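Local coordinates for hydroxyethylthiazole kinase (Pyrococcus horikoshii, PDB 3HPD), which probably phosphorylates the hydroxyl group of 4-methyl-5-beta-hydroxyethylthiazole at the expense of ATP, using magnesium, in thiamine diphosphate biosynthesis, at residues 29-34 with 41-46; 217-222 with 256-261; 122-127 with 162-167. All blocks are in the same frame, centred on the assembly; numbering follows the deposited sequence.

Followed from the N terminus, the three contacts come one after another, and none nests within or crosses another. Interaction 1 closes the shortest loop, the six residues between 29-34 and 41-46, tying helix 27-37 to strand 40-43, an outer strand of the mixed sheet. Interaction 3 opens next, closing 34 residues that include helix 144-157 and joining helix 121-131 to strand 161-165. Interaction 2 comes last and bridges 33 mostly helical residues, bringing helix 210-231 against outer strand 260-263. Interactions 2 and 3 touch, Leu218 CD2 lying 4.0 Å from Thr165 CG2, so helix 210-231 packs on strand 161-165 as well as on strand 260-263; interaction 1 stands apart, its centre 23 Å from each of theirs.

Interaction 1: 29-34 with 41-46; sequences TTANAL and PVMAHA
Pro41 and Met43 meet one face of helix 29-34 with two different groups, a ring and a thioether methyl. The pyrrolidine ring of Pro41 lies against the turn between Ala31 and Leu34: its CG is 3.6 Å from the carbonyl oxygen of Ala31 and 3.9 Å from Ala31 CB, while Leu34 CD1 reaches Pro41 CB at 3.7 Å. Leu34 and the proline run past one another in opposite senses, a leucine branch alongside the ring. Met43 makes its close approach with CE, which sits 3.9 Å from Ala31 CB and 3.8 Å from Ala31 N. The same methyl is 3.3 Å from Thr30 OG1. A bend at chi2 (59°) followed by an extended chi3 (179°) carries the methyl to the helix.

Helix 27-37 is the crossover of the beta-alpha-beta unit built from strands 17-21 and 40-43, which lie side by side and parallel in the sheet of this ribokinase-clan fold. Accordingly, helix 29-34 and strand 41-43 run nearly antiparallel, at 159°, their axes approaching to 8.4 Å at the closest. Alternation along the strand turns Pro41 and Met43 to the helix and Val42 away from it.

Further out, Thr30 OG1 hydrogen-bonds to the carbonyl of Val26, a bond that occupies the hydroxyl beside the methionine methyl. Ala199 and Ala203 of helix 193-205 pack on Leu34, and Asn20 touches both Leu34 and Met43. A second subunit also approaches the helix: its Thr191 packs on Ala31 and gives its backbone N-H to Asn32 OD1. Met43 is predicted to bind the substrate, and the side chain of Thr30 lies near Gly192, another residue predicted to do so, consistent with a thiazole pocket beside this contact.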
loop_
_atom_site.group_PDB
_atom_site.type_symbol
_atom_site.label_atom_id
_atom_site.label_comp_id
_atom_site.label_asym_id
_atom_site.label_seq_id
_atom_site.Cartn_x
_atom_site.Cartn_y
_atom_site.Cartn_z
ATOM N N THR A 29 3.383 2.434 -4.139
ATOM C CA THR A 29 4.413 3.428 -4.169
ATOM C C THR A 29 5.342 3.328 -5.406
ATOM O O THR A 29 5.547 4.321 -6.121
ATOM C CB THR A 29 5.113 3.303 -2.796
ATOM O OG1 THR A 29 4.890 4.490 -2.028
ATOM C CG2 THR A 29 6.518 2.961 -2.936
ATOM N N THR A 30 5.866 2.141 -5.704
ATOM C CA THR A 30 6.740 1.997 -6.872
ATOM C C THR A 30 5.952 2.033 -8.182
ATOM O O THR A 30 6.477 2.451 -9.221
ATOM C CB THR A 30 7.572 0.689 -6.812
ATOM O OG1 THR A 30 6.700 -0.445 -6.730
ATOM C CG2 THR A 30 8.495 0.706 -5.601
ATOM N N ALA A 31 4.694 1.602 -8.135
ATOM C CA ALA A 31 3.847 1.621 -9.321
ATOM C C ALA A 31 3.595 3.071 -9.716
ATOM O O ALA A 31 3.695 3.431 -10.888
ATOM C CB ALA A 31 2.523 0.926 -9.044
ATOM N N ASN A 32 3.270 3.903 -8.729
ATOM C CA ASN A 32 3.015 5.307 -9.003
ATOM C C ASN A 32 4.279 6.067 -9.376
ATOM O O ASN A 32 4.218 7.051 -10.110
ATOM C CB ASN A 32 2.321 5.972 -7.815
ATOM C CG ASN A 32 0.832 5.704 -7.801
ATOM O OD1 ASN A 32 0.199 5.643 -8.857
ATOM N ND2 ASN A 32 0.261 5.557 -6.611
ATOM N N ALA A 33 5.426 5.617 -8.875
ATOM C CA ALA A 33 6.683 6.270 -9.218
ATOM C C ALA A 33 6.937 6.015 -10.705
ATOM O O ALA A 33 7.327 6.921 -11.445
ATOM C CB ALA A 33 7.824 5.710 -8.372
ATOM N N LEU A 34 6.706 4.780 -11.143
ATOM C CA LEU A 34 6.901 4.432 -12.545
ATOM C C LEU A 34 5.938 5.201 -13.446
ATOM O O LEU A 34 6.336 5.706 -14.494
ATOM C CB LEU A 34 6.726 2.922 -12.752
ATOM C CG LEU A 34 7.968 2.086 -12.425
ATOM C CD1 LEU A 34 7.600 0.618 -12.260
ATOM C CD2 LEU A 34 8.993 2.267 -13.538
ATOM N N PRO A 41 3.765 0.228 -14.991
ATOM C CA PRO A 41 4.095 -0.877 -14.093
ATOM C C PRO A 41 3.099 -2.024 -14.184
ATOM O O PRO A 41 1.960 -1.848 -14.612
ATOM C CB PRO A 41 4.019 -0.223 -12.727
ATOM C CG PRO A 41 2.787 0.643 -12.891
ATOM C CD PRO A 41 3.003 1.270 -14.272
ATOM N N VAL A 42 3.552 -3.201 -13.783
ATOM C CA VAL A 42 2.696 -4.370 -13.705
ATOM C C VAL A 42 3.282 -5.218 -12.593
ATOM O O VAL A 42 4.456 -5.591 -12.634
ATOM C CB VAL A 42 2.626 -5.189 -15.026
ATOM C CG1 VAL A 42 4.001 -5.695 -15.434
ATOM C CG2 VAL A 42 1.662 -6.362 -14.837
ATOM N N MET A 43 2.474 -5.472 -11.568
ATOM C CA MET A 43 2.899 -6.289 -10.441
ATOM C C MET A 43 2.246 -7.661 -10.574
ATOM O O MET A 43 1.019 -7.772 -10.603
ATOM C CB MET A 43 2.484 -5.639 -9.116
ATOM C CG MET A 43 3.448 -4.570 -8.598
ATOM S SD MET A 43 3.691 -3.190 -9.728
ATOM C CE MET A 43 4.832 -2.177 -8.781
ATOM N N ALA A 44 3.067 -8.700 -10.677
ATOM C CA ALA A 44 2.568 -10.063 -10.812
ATOM C C ALA A 44 3.610 -11.035 -10.279
ATOM O O ALA A 44 4.813 -10.823 -10.444
ATOM C CB ALA A 44 2.262 -10.367 -12.271
ATOM N N HIS A 45 3.148 -12.111 -9.652
ATOM C CA HIS A 45 4.060 -13.091 -9.076
ATOM C C HIS A 45 3.627 -14.545 -9.271
ATOM O O HIS A 45 4.434 -15.455 -9.103
ATOM C CB HIS A 45 4.207 -12.828 -7.575
ATOM C CG HIS A 45 2.938 -13.033 -6.807
ATOM N ND1 HIS A 45 1.882 -12.151 -6.867
ATOM C CD2 HIS A 45 2.533 -14.055 -6.015
ATOM C CE1 HIS A 45 0.877 -12.621 -6.146
ATOM N NE2 HIS A 45 1.245 -13.774 -5.621
ATOM N N ALA A 46 2.361 -14.767 -9.609
ATOM C CA ALA A 46 1.863 -16.131 -9.773
ATOM C C ALA A 46 2.667 -16.926 -10.794
ATOM O O ALA A 46 2.860 -16.488 -11.929
ATOM C CB ALA A 46 0.383 -16.113 -10.166
#

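Interaction 2: 217-222 with 256-261; sequences ALVTFG and TYAKVR
Val219 points from helix 217-222 at the stretch of backbone that leaves helix 251-257 for strand 260-263, and each of its methyls finds a separate partner. CG1 lies 4.1 Å from Ala258 CB; CG2 lies 3.9 Å from Val260 CB and 4.2 Å from Val260 CG1. A chi1 of 167° puts CG1 anti to the backbone N, on the Ala258 side, and leaves CG2 for Val260, the fork spanning two residues of segment 256-261.

The valine side chains cross at about a right angle. Val260 points toward the helix, and CG2 of Val219 meets it at the branch carbon and at CG1, the methyl that a chi1 of 53° sets between the backbone N and the carbonyl carbon. Ala258 offers a single methyl at the other prong. It is the first residue to leave helical phi/psi, and its CA is the nearest across to that of Val219, at 6.4 Å.

Polar bonds beside the contact hold the turn: Asn182 hydrogen-bonds to both Tyr257 O and Lys259 N, and Tyr257 OH is hydrogen-bonded to Glu230 OE2 and Lys227 NZ, farther along helix 210-231. Backbone bonds from Lys259 to Tyr181 and from Arg261 to Ala179 join the strand to its neighbour 177-180, and the contact lays helix 210-231 over this outer strand of the sheet.

Across the two segments there is no hydrogen bond, and the 110 Å² buried is essentially aliphatic carbon against aliphatic carbon, which implies adhesion by dispersion and dehydration; directional bonds come from around it, such as those of Asn182 and the strand backbone.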
loop_
_atom_site.group_PDB
_atom_site.type_symbol
_atom_site.label_atom_id
_atom_site.label_comp_id
_atom_site.label_asym_id
_atom_site.label_seq_id
_atom_site.Cartn_x
_atom_site.Cartn_y
_atom_site.Cartn_z
ATOM N N ALA A 217 18.756 6.860 -13.425
ATOM C CA ALA A 217 17.694 6.685 -12.437
ATOM C C ALA A 217 18.033 7.409 -11.139
ATOM O O ALA A 217 17.181 8.065 -10.541
ATOM C CB ALA A 217 17.475 5.204 -12.164
ATOM N N LEU A 218 19.287 7.292 -10.713
ATOM C CA LEU A 218 19.737 7.925 -9.480
ATOM C C LEU A 218 19.743 9.444 -9.575
ATOM O O LEU A 218 19.377 10.130 -8.621
ATOM C CB LEU A 218 21.129 7.405 -9.107
ATOM C CG LEU A 218 21.125 5.970 -8.568
ATOM C CD1 LEU A 218 22.495 5.336 -8.737
ATOM C CD2 LEU A 218 20.699 5.979 -7.104
ATOM N N VAL A 219 20.154 9.972 -10.724
ATOM C CA VAL A 219 20.182 11.416 -10.915
ATOM C C VAL A 219 18.756 11.957 -10.972
ATOM O O VAL A 219 18.418 12.933 -10.303
ATOM C CB VAL A 219 20.926 11.790 -12.216
ATOM C CG1 VAL A 219 20.673 13.252 -12.572
ATOM C CG2 VAL A 219 22.419 11.538 -12.036
ATOM N N THR A 220 17.916 11.310 -11.770
ATOM C CA THR A 220 16.530 11.737 -11.905
ATOM C C THR A 220 15.798 11.723 -10.567
ATOM O O THR A 220 15.129 12.693 -10.208
ATOM C CB THR A 220 15.778 10.838 -12.909
ATOM O OG1 THR A 220 16.368 10.989 -14.206
ATOM C CG2 THR A 220 14.312 11.228 -12.986
ATOM N N PHE A 221 15.924 10.630 -9.825
ATOM C CA PHE A 221 15.240 10.528 -8.537
ATOM C C PHE A 221 15.843 11.479 -7.509
ATOM O O PHE A 221 15.129 12.061 -6.690
ATOM C CB PHE A 221 15.307 9.095 -8.005
ATOM C CG PHE A 221 14.478 8.872 -6.773
ATOM C CD1 PHE A 221 13.093 8.787 -6.861
ATOM C CD2 PHE A 221 15.080 8.778 -5.522
ATOM C CE1 PHE A 221 12.312 8.604 -5.719
ATOM C CE2 PHE A 221 14.308 8.595 -4.371
ATOM C CZ PHE A 221 12.924 8.511 -4.471
ATOM N N GLY A 222 17.165 11.620 -7.551
ATOM C CA GLY A 222 17.845 12.506 -6.622
ATOM C C GLY A 222 17.400 13.945 -6.805
ATOM O O GLY A 222 17.216 14.680 -5.833
ATOM N N THR A 256 20.084 22.074 -15.077
ATOM C CA THR A 256 20.348 22.982 -13.970
ATOM C C THR A 256 20.575 22.344 -12.595
ATOM O O THR A 256 21.228 22.949 -11.744
ATOM C CB THR A 256 19.215 24.025 -13.844
ATOM O OG1 THR A 256 17.949 23.357 -13.773
ATOM C CG2 THR A 256 19.213 24.960 -15.047
ATOM N N TYR A 257 20.058 21.136 -12.375
ATOM C CA TYR A 257 20.213 20.477 -11.075
ATOM C C TYR A 257 21.139 19.267 -10.990
ATOM O O TYR A 257 21.617 18.934 -9.908
ATOM C CB TYR A 257 18.849 20.046 -10.522
ATOM C CG TYR A 257 18.058 21.140 -9.845
ATOM C CD1 TYR A 257 17.340 22.073 -10.589
ATOM C CD2 TYR A 257 18.020 21.235 -8.453
ATOM C CE1 TYR A 257 16.598 23.073 -9.966
ATOM C CE2 TYR A 257 17.282 22.235 -7.817
ATOM C CZ TYR A 257 16.573 23.148 -8.582
ATOM O OH TYR A 257 15.830 24.124 -7.960
ATOM N N ALA A 258 21.387 18.603 -12.113
ATOM C CA ALA A 258 22.230 17.412 -12.098
ATOM C C ALA A 258 23.618 17.607 -11.493
ATOM O O ALA A 258 24.334 18.552 -11.826
ATOM C CB ALA A 258 22.355 16.843 -13.518
ATOM N N LYS A 259 23.978 16.700 -10.588
ATOM C CA LYS A 259 25.284 16.699 -9.936
ATOM C C LYS A 259 25.803 15.275 -10.098
ATOM O O LYS A 259 25.531 14.407 -9.268
ATOM C CB LYS A 259 25.160 17.035 -8.447
ATOM C CG LYS A 259 24.538 18.387 -8.149
ATOM C CD LYS A 259 24.618 18.696 -6.659
ATOM C CE LYS A 259 23.934 20.010 -6.316
ATOM N NZ LYS A 259 24.440 21.133 -7.150
ATOM N N VAL A 260 26.538 15.037 -11.179
ATOM C CA VAL A 260 27.065 13.711 -11.467
ATOM C C VAL A 260 28.382 13.814 -12.228
ATOM O O VAL A 260 28.571 14.723 -13.030
ATOM C CB VAL A 260 26.050 12.898 -12.314
ATOM C CG1 VAL A 260 25.649 13.692 -13.549
ATOM C CG2 VAL A 260 26.649 11.559 -12.723
ATOM N N ARG A 261 29.290 12.879 -11.976
ATOM C CA ARG A 261 30.579 12.890 -12.653
ATOM C C ARG A 261 31.130 11.484 -12.822
ATOM O O ARG A 261 30.819 10.587 -12.035
ATOM C CB ARG A 261 31.584 13.733 -11.863
ATOM C CG ARG A 261 31.788 13.277 -10.421
ATOM C CD ARG A 261 32.785 14.173 -9.688
ATOM N NE ARG A 261 34.167 13.932 -10.097
ATOM C CZ ARG A 261 34.962 13.019 -9.546
ATOM N NH1 ARG A 261 34.516 12.259 -8.555
ATOM N NH2 ARG A 261 36.203 12.863 -9.989
#

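Interaction 3: 122-127 with 162-167; sequences GEISAL and VAVTGA
Apolar contacts come first, and all run through Ile124, which helix 122-127 points at strand 162-165. Its CG1 and CG2 each lie 4.1 Å from Val164 CG2, and CG2 also comes within 4.2 Å of Val162 CG1. With chi1 at -55°, CG2 stands anti to the backbone N and CG1 anti to the carbonyl carbon, which lets one branched residue reach two alternate strand residues. Ile124 crosses Val164 obliquely but runs alongside Val162 in the reverse sense. Ala154 of helix 144-157 and Leu117 of strand 116-120 both touch Ile124 and Val162, completing a buried cluster on one face of the sheet.

Contact with the backbone is slighter: Ile124 CG1 is 4.2 Å from Ala163 O, in van der Waals range. Ala163 turns its methyl from the helix toward Thr214 on the other face.

Hydrogen bonds run within the fold rather than across the pair. The strand bonds through its backbone to Leu117 and Gly119 on one side and to Tyr170 and Ser172 on the other, while Asn120 OD1 accepts from Glu123 N near the helix start.

The contact between helix and strand depends on aliphatic fit, without a directional bond between the two segments, while backbone bonding fixes the strand that leads to Thr165, a predicted ATP-binding residue.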
loop_
_atom_site.group_PDB
_atom_site.type_symbol
_atom_site.label_atom_id
_atom_site.label_comp_id
_atom_site.label_asym_id
_atom_site.label_seq_id
_atom_site.Cartn_x
_atom_site.Cartn_y
_atom_site.Cartn_z
ATOM N N GLY A 122 25.583 -1.473 3.436
ATOM C CA GLY A 122 25.484 -2.692 4.219
ATOM C C GLY A 122 25.032 -3.906 3.428
ATOM O O GLY A 122 25.588 -4.997 3.579
ATOM N N GLU A 123 24.029 -3.719 2.577
ATOM C CA GLU A 123 23.495 -4.813 1.771
ATOM C C GLU A 123 24.500 -5.338 0.755
ATOM O O GLU A 123 24.713 -6.545 0.657
ATOM C CB GLU A 123 22.210 -4.365 1.060
ATOM C CG GLU A 123 21.131 -3.877 2.025
ATOM C CD GLU A 123 19.950 -3.219 1.331
ATOM O OE1 GLU A 123 20.145 -2.603 0.259
ATOM O OE2 GLU A 123 18.822 -3.295 1.870
ATOM N N ILE A 124 25.124 -4.440 -0.001
ATOM C CA ILE A 124 26.091 -4.872 -0.999
ATOM C C ILE A 124 27.361 -5.439 -0.364
ATOM O O ILE A 124 27.935 -6.400 -0.868
ATOM C CB ILE A 124 26.469 -3.720 -1.956
ATOM C CG1 ILE A 124 25.204 -3.137 -2.594
ATOM C CG2 ILE A 124 27.409 -4.233 -3.041
ATOM C CD1 ILE A 124 24.310 -4.170 -3.281
ATOM N N SER A 125 27.797 -4.858 0.749
ATOM C CA SER A 125 29.000 -5.356 1.404
ATOM C C SER A 125 28.746 -6.759 1.954
ATOM O O SER A 125 29.634 -7.606 1.942
ATOM C CB SER A 125 29.434 -4.411 2.529
ATOM O OG SER A 125 28.437 -4.303 3.526
ATOM N N ALA A 126 27.527 -7.003 2.424
ATOM C CA ALA A 126 27.175 -8.314 2.961
ATOM C C ALA A 126 27.154 -9.366 1.852
ATOM O O ALA A 126 27.554 -10.510 2.066
ATOM C CB ALA A 126 25.820 -8.253 3.652
ATOM N N LEU A 127 26.688 -8.974 0.670
ATOM C CA LEU A 127 26.620 -9.891 -0.465
ATOM C C LEU A 127 28.006 -10.236 -0.998
ATOM O O LEU A 127 28.278 -11.384 -1.344
ATOM C CB LEU A 127 25.781 -9.283 -1.594
ATOM C CG LEU A 127 24.284 -9.114 -1.322
ATOM C CD1 LEU A 127 23.626 -8.409 -2.503
ATOM C CD2 LEU A 127 23.647 -10.479 -1.092
ATOM N N VAL A 162 26.546 -2.457 -10.691
ATOM C CA VAL A 162 26.162 -2.343 -9.297
ATOM C C VAL A 162 26.107 -0.895 -8.865
ATOM O O VAL A 162 26.902 -0.065 -9.310
ATOM C CB VAL A 162 27.162 -3.085 -8.374
ATOM C CG1 VAL A 162 26.814 -2.833 -6.908
ATOM C CG2 VAL A 162 27.148 -4.575 -8.682
ATOM N N ALA A 163 25.146 -0.596 -8.004
ATOM C CA ALA A 163 25.005 0.739 -7.465
ATOM C C ALA A 163 24.951 0.606 -5.951
ATOM O O ALA A 163 24.164 -0.176 -5.417
ATOM C CB ALA A 163 23.726 1.404 -7.978
ATOM N N VAL A 164 25.829 1.336 -5.274
ATOM C CA VAL A 164 25.847 1.360 -3.822
ATOM C C VAL A 164 25.332 2.761 -3.512
ATOM O O VAL A 164 26.016 3.757 -3.750
ATOM C CB VAL A 164 27.270 1.187 -3.249
ATOM C CG1 VAL A 164 27.236 1.356 -1.736
ATOM C CG2 VAL A 164 27.810 -0.192 -3.603
ATOM N N THR A 165 24.106 2.832 -3.014
ATOM C CA THR A 165 23.481 4.109 -2.712
ATOM C C THR A 165 23.897 4.691 -1.363
ATOM O O THR A 165 24.254 3.960 -0.442
ATOM C CB THR A 165 21.951 3.971 -2.766
ATOM O OG1 THR A 165 21.521 3.017 -1.788
ATOM C CG2 THR A 165 21.517 3.486 -4.141
ATOM N N GLY A 166 23.849 6.017 -1.266
ATOM C CA GLY A 166 24.214 6.705 -0.040
ATOM C C GLY A 166 24.163 8.206 -0.265
ATOM O O GLY A 166 23.597 8.655 -1.263
ATOM N N ALA A 167 24.737 8.983 0.653
ATOM C CA ALA A 167 24.754 10.437 0.512
ATOM C C ALA A 167 25.245 10.703 -0.908
ATOM O O ALA A 167 24.708 11.544 -1.626
ATOM C CB ALA A 167 25.702 11.057 1.535
#